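Local coordinates for protein glutathione S-transferase domain (Burkholderia graminis, PDB 4MF5) that binds glutathione and probably acts as a transferase of the glutathione S-transferase superfamily, with a thioredoxin-like domain followed by a helical domain, at residues 61-66 and 124-129; 150-155 and 177-182; 33-38 and 68-73. All coordinates share one frame; numbering follows the deposited sequence.

Overall arrangement
The three contacts differ in burial and chemistry. Contact 2 is the buried one: it packs helix 131-161 against helix 170-190 in the all-helical domain mainly through carbon contacts, with a serine hydroxyl and the aliphatic part of a glutamate among them, close to the second subunit. Contact 1 lies at the surface, where the end of helix 51-63 meets the loop after helix 112-123 through a leucine, a weak amide bond and a water. Contact 3, partly buried, fastens residues 33-38 to the outermost strand, 67-71, with a carboxylate and aromatic rings. Helix 51-63 and strand 67-71 follow each other, linking contacts 1 and 3, whereas contact 2 lies across the chain's centre from both.

Contact 1: residues 61-66 and 124-129; sequences EETGLP and GQLIPQ
An extended side chain (chi2 -180°) carries the amide of Gln125 across to Thr63, while Leu126 turns its CG away from its own carbonyl carbon and beside its backbone N (chi1 -59°), sending CD1 toward the last turn of helix 51-63. The Gln125 amide crosses the threonine side chain at a slant. Gln125 NE2 lies 3.5 Å from Thr63 CB and gives a weak hydrogen bond to Thr63 O, long at 3.5 Å but fairly straight, with an N-H...O angle of 162°; a stronger partner of this nitrogen is Thr123 OG1. The other end of the amide reaches the helix through water: one molecule donates to Gln125 OE1 at 2.8 Å and to Glu62 O at 3.2 Å. Both contacted carbonyls belong to the end of the helix, where Gly64 leaves helical geometry with positive phi.

Beside the amide the contact is apolar. Leu126 CD1 rests against Glu62 CB at 3.7 Å and is 4.1 Å from Thr63 CG2, the methyl that also faces Gln125 CD. The polar ends of both helix residues turn to other partners: Thr63 OG1 bonds to Met59 O within its own helix, and the Glu62 carboxylate forms a salt bridge with Arg243. Leu126 also touches Tyr201.

The contact therefore joins the C-terminal end of helix 51-63 to the loop between helices 112-123 and 131-161, away from the glutathione site. With one weak direct bond and one water bridge, its polar part should be modest in strength, and the amide supplies a donor and a water-mediated link to helix-end carbonyls.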
loop_
_atom_site.group_PDB
_atom_site.type_symbol
_atom_site.label_atom_id
_atom_site.label_comp_id
_atom_site.label_asym_id
_atom_site.label_seq_id
_atom_site.Cartn_x
_atom_site.Cartn_y
_atom_site.Cartn_z
ATOM N N GLU A 61 -4.654 -8.048 -19.245
ATOM C CA GLU A 61 -5.448 -7.862 -20.448
ATOM C C GLU A 61 -5.103 -6.564 -21.164
ATOM O O GLU A 61 -5.069 -6.535 -22.391
ATOM C CB GLU A 61 -6.946 -7.900 -20.098
ATOM C CG GLU A 61 -7.427 -9.267 -19.636
ATOM C CD GLU A 61 -7.437 -10.325 -20.715
ATOM O OE1 GLU A 61 -7.400 -9.978 -21.914
ATOM O OE2 GLU A 61 -7.526 -11.518 -20.351
ATOM N N GLU A 62 -4.835 -5.493 -20.427
ATOM C CA GLU A 62 -4.479 -4.216 -21.035
ATOM C C GLU A 62 -3.155 -4.312 -21.777
ATOM O O GLU A 62 -3.016 -3.792 -22.888
ATOM C CB GLU A 62 -4.374 -3.120 -19.966
ATOM C CG GLU A 62 -5.710 -2.697 -19.371
ATOM C CD GLU A 62 -6.538 -1.744 -20.200
ATOM O OE1 GLU A 62 -6.125 -1.413 -21.344
ATOM O OE2 GLU A 62 -7.601 -1.320 -19.708
ATOM N N THR A 63 -2.162 -4.935 -21.148
ATOM C CA THR A 63 -0.836 -5.020 -21.732
ATOM C C THR A 63 -0.722 -6.125 -22.764
ATOM O O THR A 63 0.248 -6.145 -23.501
ATOM C CB THR A 63 0.258 -5.228 -20.679
ATOM O OG1 THR A 63 0.058 -6.480 -20.005
ATOM C CG2 THR A 63 0.315 -4.052 -19.711
ATOM N N GLY A 64 -1.667 -7.061 -22.779
ATOM C CA GLY A 64 -1.634 -8.189 -23.685
ATOM C C GLY A 64 -0.627 -9.263 -23.312
ATOM O O GLY A 64 -0.377 -10.163 -24.123
ATOM N N LEU A 65 -0.051 -9.210 -22.116
ATOM C CA LEU A 65 0.900 -10.223 -21.745
ATOM C C LEU A 65 0.181 -11.560 -21.595
ATOM O O LEU A 65 -0.819 -11.642 -20.885
ATOM C CB LEU A 65 1.548 -9.864 -20.410
ATOM C CG LEU A 65 2.729 -10.731 -19.994
ATOM C CD1 LEU A 65 3.949 -10.432 -20.831
ATOM C CD2 LEU A 65 3.059 -10.535 -18.526
ATOM N N PRO A 66 0.704 -12.651 -22.187
ATOM C CA PRO A 66 0.024 -13.934 -21.991
ATOM C C PRO A 66 0.006 -14.345 -20.530
ATOM O O PRO A 66 0.972 -14.118 -19.793
ATOM C CB PRO A 66 0.879 -14.906 -22.822
ATOM C CG PRO A 66 1.518 -14.027 -23.873
ATOM C CD PRO A 66 1.819 -12.752 -23.151
ATOM N N GLY A 124 7.111 -2.081 -19.953
ATOM C CA GLY A 124 7.196 -0.644 -20.220
ATOM C C GLY A 124 5.854 -0.070 -20.630
ATOM O O GLY A 124 5.773 0.689 -21.602
ATOM N N GLN A 125 4.791 -0.448 -19.945
ATOM C CA GLN A 125 3.453 0.034 -20.257
ATOM C C GLN A 125 2.720 0.486 -19.011
ATOM O O GLN A 125 2.844 -0.137 -17.967
ATOM C CB GLN A 125 2.624 -1.078 -20.919
ATOM C CG GLN A 125 3.136 -1.525 -22.257
ATOM C CD GLN A 125 2.246 -2.610 -22.799
ATOM O OE1 GLN A 125 1.093 -2.348 -23.211
ATOM N NE2 GLN A 125 2.738 -3.850 -22.766
ATOM N N LEU A 126 1.930 1.549 -19.142
ATOM C CA LEU A 126 0.922 1.941 -18.134
ATOM C C LEU A 126 1.544 2.486 -16.855
ATOM O O LEU A 126 0.906 2.556 -15.804
ATOM C CB LEU A 126 -0.108 0.831 -17.881
ATOM C CG LEU A 126 -0.870 0.449 -19.148
ATOM C CD1 LEU A 126 -1.868 -0.652 -18.858
ATOM C CD2 LEU A 126 -1.553 1.646 -19.799
ATOM N N ILE A 127 2.767 2.976 -16.979
ATOM C CA ILE A 127 3.391 3.795 -15.950
ATOM C C ILE A 127 4.151 4.880 -16.689
ATOM O O ILE A 127 4.680 4.622 -17.761
ATOM C CB ILE A 127 4.287 2.939 -15.016
ATOM C CG1 ILE A 127 4.671 3.700 -13.749
ATOM C CG2 ILE A 127 5.487 2.369 -15.768
ATOM C CD1 ILE A 127 5.341 2.857 -12.698
ATOM N N PRO A 128 4.227 6.104 -16.163
ATOM C CA PRO A 128 5.012 7.116 -16.849
ATOM C C PRO A 128 6.471 6.679 -16.966
ATOM O O PRO A 128 7.006 5.998 -16.095
ATOM C CB PRO A 128 4.893 8.329 -15.926
ATOM C CG PRO A 128 3.566 8.154 -15.271
ATOM C CD PRO A 128 3.519 6.675 -15.005
ATOM N N GLN A 129 7.099 7.060 -18.055
ATOM C CA GLN A 129 8.495 6.662 -18.246
ATOM C C GLN A 129 9.483 7.691 -17.752
ATOM O O GLN A 129 10.658 7.391 -17.679
ATOM C CB GLN A 129 8.758 6.214 -19.676
ATOM C CG GLN A 129 7.925 4.973 -20.048
ATOM C CD GLN A 129 8.402 3.688 -19.356
ATOM O OE1 GLN A 129 9.568 3.341 -19.437
ATOM N NE2 GLN A 129 7.497 2.990 -18.660
HETATM O O HOH W 1 -0.888 -3.006 -25.122
#

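Contact 2: residues 150-155 and 177-182; sequences PMFGQL and AESKRL
Apolar packing makes most of this interface. Met151 lays its CB against Leu182 CD1, 3.6 Å away, the two side chains crossing at about a right angle. The bent chain also brings Met151 CG to 3.6 Å from Glu178 CG, with SD close to the same carbon, so the aliphatic part of the glutamate serves as a packing surface. The Phe152 ring approaches Leu182 CB obliquely.

Around Ser179 a polar atom meets carbon. Ser179 OG lies 3.4 Å from Phe152 CD1 and 3.7 Å from Leu155 CD2, yet its hydrogen bond goes to Tyr175 O, one turn earlier in the same helix.

The ionic pairing stays within helix 170-190. Arg181 grips Glu178 side-on, NE to OE1 at 2.9 Å and NH2 to OE2 at 2.8 Å, the Glu178 carboxylate carbon lying at the edge of the guanidinium, in its plane. Arg181 NH1 makes a hydrogen bond to Asn90 OD1 of the second subunit.

The segments of helices 131-161 and 170-190 are roughly antiparallel but clearly inclined, with 142° between their N-to-C directions and axes 9.1 Å apart, within the helical C-terminal domain of the glutathione transferase fold. Trp211 and Leu215 of helix 203-216 also cover Phe152. With no hydrogen bond crossing between the segments, cohesion here rests on close carbon contacts, while the serine hydroxyl is satisfied inside its helix and the glutamate's charge is paired by arginine.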
loop_
_atom_site.group_PDB
_atom_site.type_symbol
_atom_site.label_atom_id
_atom_site.label_comp_id
_atom_site.label_asym_id
_atom_site.label_seq_id
_atom_site.Cartn_x
_atom_site.Cartn_y
_atom_site.Cartn_z
ATOM N N PRO A 150 -8.509 -0.714 1.847
ATOM C CA PRO A 150 -8.850 -1.089 3.229
ATOM C C PRO A 150 -10.140 -0.436 3.712
ATOM O O PRO A 150 -10.954 -1.116 4.356
ATOM C CB PRO A 150 -7.607 -0.661 4.010
ATOM C CG PRO A 150 -6.495 -0.761 3.009
ATOM C CD PRO A 150 -7.114 -0.236 1.740
ATOM N N MET A 151 -10.344 0.845 3.424
ATOM C CA MET A 151 -11.498 1.547 3.976
ATOM C C MET A 151 -12.794 1.170 3.249
ATOM O O MET A 151 -13.824 0.944 3.889
ATOM C CB MET A 151 -11.246 3.050 3.972
ATOM C CG MET A 151 -10.110 3.474 4.871
ATOM S SD MET A 151 -10.411 3.091 6.627
ATOM C CE MET A 151 -9.434 1.602 6.864
ATOM N N PHE A 152 -12.765 1.108 1.911
ATOM C CA PHE A 152 -13.937 0.637 1.199
ATOM C C PHE A 152 -14.251 -0.790 1.646
ATOM O O PHE A 152 -15.417 -1.162 1.797
ATOM C CB PHE A 152 -13.751 0.656 -0.324
ATOM C CG PHE A 152 -13.738 2.028 -0.991
ATOM C CD1 PHE A 152 -13.698 3.235 -0.300
ATOM C CD2 PHE A 152 -13.743 2.073 -2.370
ATOM C CE1 PHE A 152 -13.650 4.443 -0.986
ATOM C CE2 PHE A 152 -13.685 3.275 -3.059
ATOM C CZ PHE A 152 -13.632 4.455 -2.377
ATOM N N GLY A 153 -13.231 -1.610 1.846
ATOM C CA GLY A 153 -13.434 -2.968 2.297
ATOM C C GLY A 153 -14.110 -3.049 3.655
ATOM O O GLY A 153 -14.963 -3.905 3.873
ATOM N N GLN A 154 -13.734 -2.189 4.591
ATOM C CA GLN A 154 -14.365 -2.207 5.904
ATOM C C GLN A 154 -15.814 -1.755 5.793
ATOM O O GLN A 154 -16.704 -2.299 6.464
ATOM C CB GLN A 154 -13.637 -1.370 6.961
ATOM C CG GLN A 154 -12.180 -1.721 7.202
ATOM C CD GLN A 154 -11.931 -3.182 7.116
ATOM O OE1 GLN A 154 -12.371 -3.962 7.987
ATOM N NE2 GLN A 154 -11.218 -3.601 6.079
ATOM N N LEU A 155 -16.100 -0.763 4.946
ATOM C CA LEU A 155 -17.489 -0.375 4.716
ATOM C C LEU A 155 -18.271 -1.543 4.146
ATOM O O LEU A 155 -19.412 -1.823 4.562
ATOM C CB LEU A 155 -17.572 0.854 3.826
ATOM C CG LEU A 155 -19.004 1.321 3.502
ATOM C CD1 LEU A 155 -19.867 1.419 4.769
ATOM C CD2 LEU A 155 -18.976 2.643 2.763
ATOM N N ALA A 177 -18.124 7.651 6.430
ATOM C CA ALA A 177 -17.488 8.956 6.447
ATOM C C ALA A 177 -16.112 8.899 5.785
ATOM O O ALA A 177 -15.753 9.771 4.993
ATOM C CB ALA A 177 -17.380 9.475 7.873
ATOM N N GLU A 178 -15.343 7.867 6.097
ATOM C CA GLU A 178 -13.997 7.771 5.548
ATOM C C GLU A 178 -14.042 7.484 4.033
ATOM O O GLU A 178 -13.229 8.010 3.274
ATOM C CB GLU A 178 -13.202 6.717 6.285
ATOM C CG GLU A 178 -11.797 6.499 5.770
ATOM C CD GLU A 178 -10.889 7.695 5.788
ATOM O OE1 GLU A 178 -11.226 8.761 6.367
ATOM O OE2 GLU A 178 -9.775 7.572 5.199
ATOM N N SER A 179 -14.969 6.632 3.604
ATOM C CA SER A 179 -15.096 6.355 2.167
ATOM C C SER A 179 -15.509 7.602 1.395
ATOM O O SER A 179 -14.987 7.851 0.311
ATOM C CB SER A 179 -16.065 5.191 1.940
ATOM O OG SER A 179 -15.570 3.969 2.463
ATOM N N LYS A 180 -16.430 8.396 1.954
ATOM C CA LYS A 180 -16.768 9.682 1.334
ATOM C C LYS A 180 -15.547 10.592 1.248
ATOM O O LYS A 180 -15.343 11.267 0.236
ATOM C CB LYS A 180 -17.864 10.407 2.093
ATOM C CG LYS A 180 -19.255 9.814 1.972
ATOM C CD LYS A 180 -20.190 10.610 2.871
ATOM C CE LYS A 180 -21.634 10.183 2.810
ATOM N NZ LYS A 180 -22.421 10.968 3.792
ATOM N N ARG A 181 -14.750 10.645 2.313
ATOM C CA ARG A 181 -13.564 11.496 2.321
ATOM C C ARG A 181 -12.611 11.072 1.203
ATOM O O ARG A 181 -12.096 11.902 0.454
ATOM C CB ARG A 181 -12.888 11.439 3.685
ATOM C CG ARG A 181 -11.799 12.508 3.867
ATOM C CD ARG A 181 -10.949 12.255 5.103
ATOM N NE ARG A 181 -10.137 11.060 4.951
ATOM C CZ ARG A 181 -9.089 10.964 4.150
ATOM N NH1 ARG A 181 -8.591 12.037 3.542
ATOM N NH2 ARG A 181 -8.497 9.798 3.962
ATOM N N LEU A 182 -12.370 9.776 1.089
ATOM C CA LEU A 182 -11.493 9.246 0.050
ATOM C C LEU A 182 -12.027 9.506 -1.343
ATOM O O LEU A 182 -11.257 9.849 -2.248
ATOM C CB LEU A 182 -11.283 7.746 0.275
ATOM C CG LEU A 182 -10.437 7.386 1.493
ATOM C CD1 LEU A 182 -10.635 5.942 1.860
ATOM C CD2 LEU A 182 -8.963 7.669 1.217
#

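Contact 3: residues 33-38 and 68-73; sequences KKWPAA and EPHLVR
Glu68 holds the backbone of Ala38 from the edge strand: Glu68 OE2 accepts a hydrogen bond from Ala38 N at 2.8 Å with its syn lone pair. The fully extended glutamate, its CG opposite the backbone N (chi1 -177°), carries the carboxylate out to the passing chain. There OE1 accepts hydrogen bonds from His39 N and Gln44 NE2, so both oxygens are engaged by N-H groups, which would be expected to stabilise the ionised form. At the other end of the contact the indole gives a weak hydrogen bond, Trp35 NE1 to Leu71 O at 3.1 Å, bent to 134°.

Segment 33-38 runs roughly antiparallel to 68-72, mostly against its side chains, with no backbone-to-backbone bond between them. Strand 67-71 is an outer strand of the four-stranded mixed sheet, order 2-1-3-4, of the thioredoxin-like domain, and its backbone bonds are made with the parallel strand 43-47.

Between these bonds Trp35 and His70 pack obliquely, the indole and imidazole planes inclined at 52°. Trp35 CB sits over the face of the His70 ring, 4.0 Å from its centroid, in a CH-pi contact. His70 NE2 is hydrogen-bonded to Gln44 OE1, and His70 CE1 comes to 3.3 Å from Pro36 O. Farther along, Val72 CG2 lies over the six-membered ring of Trp35, 4.2 Å from its centroid, and Lys34 CG covers the opposite face toward the rim. Val72 also touches Ile93, a glutathione-binding residue, and Phe84 of helix 82-85 packs on both Trp35 and Val72.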
loop_
_atom_site.group_PDB
_atom_site.type_symbol
_atom_site.label_atom_id
_atom_site.label_comp_id
_atom_site.label_asym_id
_atom_site.label_seq_id
_atom_site.Cartn_x
_atom_site.Cartn_y
_atom_site.Cartn_z
ATOM N N LYS A 33 1.457 -27.821 -7.430
ATOM C CA LYS A 33 0.839 -29.105 -7.125
ATOM C C LYS A 33 -0.680 -28.970 -7.123
ATOM O O LYS A 33 -1.386 -29.903 -7.502
ATOM C CB LYS A 33 1.312 -29.645 -5.767
ATOM C CG LYS A 33 2.774 -30.007 -5.741
ATOM C CD LYS A 33 3.031 -31.236 -6.612
ATOM C CE LYS A 33 4.488 -31.691 -6.586
ATOM N NZ LYS A 33 5.206 -31.371 -7.852
ATOM N N LYS A 34 -1.188 -27.836 -6.656
ATOM C CA LYS A 34 -2.622 -27.601 -6.578
ATOM C C LYS A 34 -3.202 -27.020 -7.875
ATOM O O LYS A 34 -4.297 -27.372 -8.292
ATOM C CB LYS A 34 -2.950 -26.696 -5.393
ATOM C CG LYS A 34 -4.431 -26.466 -5.200
ATOM C CD LYS A 34 -4.742 -25.973 -3.795
ATOM C CE LYS A 34 -6.212 -25.706 -3.557
ATOM N NZ LYS A 34 -6.964 -26.972 -3.535
ATOM N N TRP A 35 -2.457 -26.140 -8.524
ATOM C CA TRP A 35 -2.855 -25.529 -9.783
ATOM C C TRP A 35 -1.732 -25.753 -10.795
ATOM O O TRP A 35 -0.900 -24.876 -11.028
ATOM C CB TRP A 35 -3.165 -24.037 -9.628
ATOM C CG TRP A 35 -4.352 -23.750 -8.759
ATOM C CD1 TRP A 35 -5.656 -23.747 -9.133
ATOM C CD2 TRP A 35 -4.330 -23.368 -7.389
ATOM N NE1 TRP A 35 -6.456 -23.411 -8.075
ATOM C CE2 TRP A 35 -5.660 -23.155 -6.992
ATOM C CE3 TRP A 35 -3.312 -23.155 -6.465
ATOM C CZ2 TRP A 35 -6.001 -22.775 -5.699
ATOM C CZ3 TRP A 35 -3.644 -22.779 -5.197
ATOM C CH2 TRP A 35 -4.981 -22.586 -4.823
ATOM N N PRO A 36 -1.685 -26.947 -11.414
ATOM C CA PRO A 36 -0.620 -27.223 -12.379
ATOM C C PRO A 36 -0.688 -26.296 -13.587
ATOM O O PRO A 36 -1.760 -25.865 -14.000
ATOM C CB PRO A 36 -0.891 -28.669 -12.816
ATOM C CG PRO A 36 -1.786 -29.234 -11.827
ATOM C CD PRO A 36 -2.541 -28.119 -11.185
ATOM N N ALA A 37 0.470 -25.987 -14.140
ATOM C CA ALA A 37 0.569 -25.128 -15.306
ATOM C C ALA A 37 0.378 -25.917 -16.582
ATOM O O ALA A 37 1.223 -26.749 -16.942
ATOM C CB ALA A 37 1.909 -24.447 -15.315
ATOM N N ALA A 38 -0.730 -25.682 -17.269
ATOM C CA ALA A 38 -0.904 -26.245 -18.620
ATOM C C ALA A 38 -0.005 -25.517 -19.601
ATOM O O ALA A 38 0.330 -26.057 -20.662
ATOM C CB ALA A 38 -2.338 -26.130 -19.069
ATOM N N GLU A 68 -1.830 -17.507 -17.659
ATOM C CA GLU A 68 -2.635 -18.676 -17.382
ATOM C C GLU A 68 -3.342 -18.462 -16.059
ATOM O O GLU A 68 -2.693 -18.459 -15.018
ATOM C CB GLU A 68 -1.769 -19.936 -17.314
ATOM C CG GLU A 68 -2.589 -21.197 -17.101
ATOM C CD GLU A 68 -1.805 -22.480 -17.111
ATOM O OE1 GLU A 68 -0.605 -22.447 -17.426
ATOM O OE2 GLU A 68 -2.410 -23.534 -16.787
ATOM N N PRO A 69 -4.664 -18.250 -16.078
ATOM C CA PRO A 69 -5.392 -17.982 -14.849
ATOM C C PRO A 69 -5.754 -19.274 -14.125
ATOM O O PRO A 69 -6.059 -20.288 -14.743
ATOM C CB PRO A 69 -6.649 -17.273 -15.338
ATOM C CG PRO A 69 -6.875 -17.827 -16.700
ATOM C CD PRO A 69 -5.503 -18.078 -17.278
ATOM N N HIS A 70 -5.754 -19.190 -12.809
ATOM C CA HIS A 70 -6.119 -20.286 -11.922
ATOM C C HIS A 70 -7.049 -19.740 -10.863
ATOM O O HIS A 70 -6.703 -18.774 -10.184
ATOM C CB HIS A 70 -4.885 -20.879 -11.262
ATOM C CG HIS A 70 -3.896 -21.420 -12.239
ATOM N ND1 HIS A 70 -4.064 -22.619 -12.902
ATOM C CD2 HIS A 70 -2.727 -20.907 -12.683
ATOM C CE1 HIS A 70 -3.035 -22.817 -13.711
ATOM N NE2 HIS A 70 -2.211 -21.790 -13.598
ATOM N N LEU A 71 -8.214 -20.365 -10.717
ATOM C CA LEU A 71 -9.227 -19.890 -9.807
ATOM C C LEU A 71 -8.948 -20.408 -8.396
ATOM O O LEU A 71 -8.961 -21.618 -8.131
ATOM C CB LEU A 71 -10.597 -20.374 -10.278
ATOM C CG LEU A 71 -11.787 -19.854 -9.471
ATOM C CD1 LEU A 71 -12.012 -18.383 -9.713
ATOM C CD2 LEU A 71 -13.034 -20.666 -9.808
ATOM N N VAL A 72 -8.698 -19.482 -7.493
ATOM C CA VAL A 72 -8.466 -19.767 -6.096
ATOM C C VAL A 72 -9.798 -19.575 -5.387
ATOM O O VAL A 72 -10.231 -18.442 -5.152
ATOM C CB VAL A 72 -7.387 -18.839 -5.523
ATOM C CG1 VAL A 72 -7.185 -19.080 -4.046
ATOM C CG2 VAL A 72 -6.072 -19.000 -6.276
ATOM N N ARG A 73 -10.469 -20.692 -5.105
ATOM C CA ARG A 73 -11.826 -20.670 -4.598
ATOM C C ARG A 73 -11.875 -20.425 -3.107
ATOM O O ARG A 73 -11.230 -21.138 -2.340
ATOM C CB ARG A 73 -12.520 -21.986 -4.910
ATOM C CG ARG A 73 -12.686 -22.262 -6.396
ATOM C CD ARG A 73 -13.482 -23.522 -6.634
ATOM N NE ARG A 73 -14.869 -23.369 -6.213
ATOM C CZ ARG A 73 -15.762 -24.351 -6.181
ATOM N NH1 ARG A 73 -15.417 -25.587 -6.524
ATOM N NH2 ARG A 73 -17.002 -24.099 -5.791
#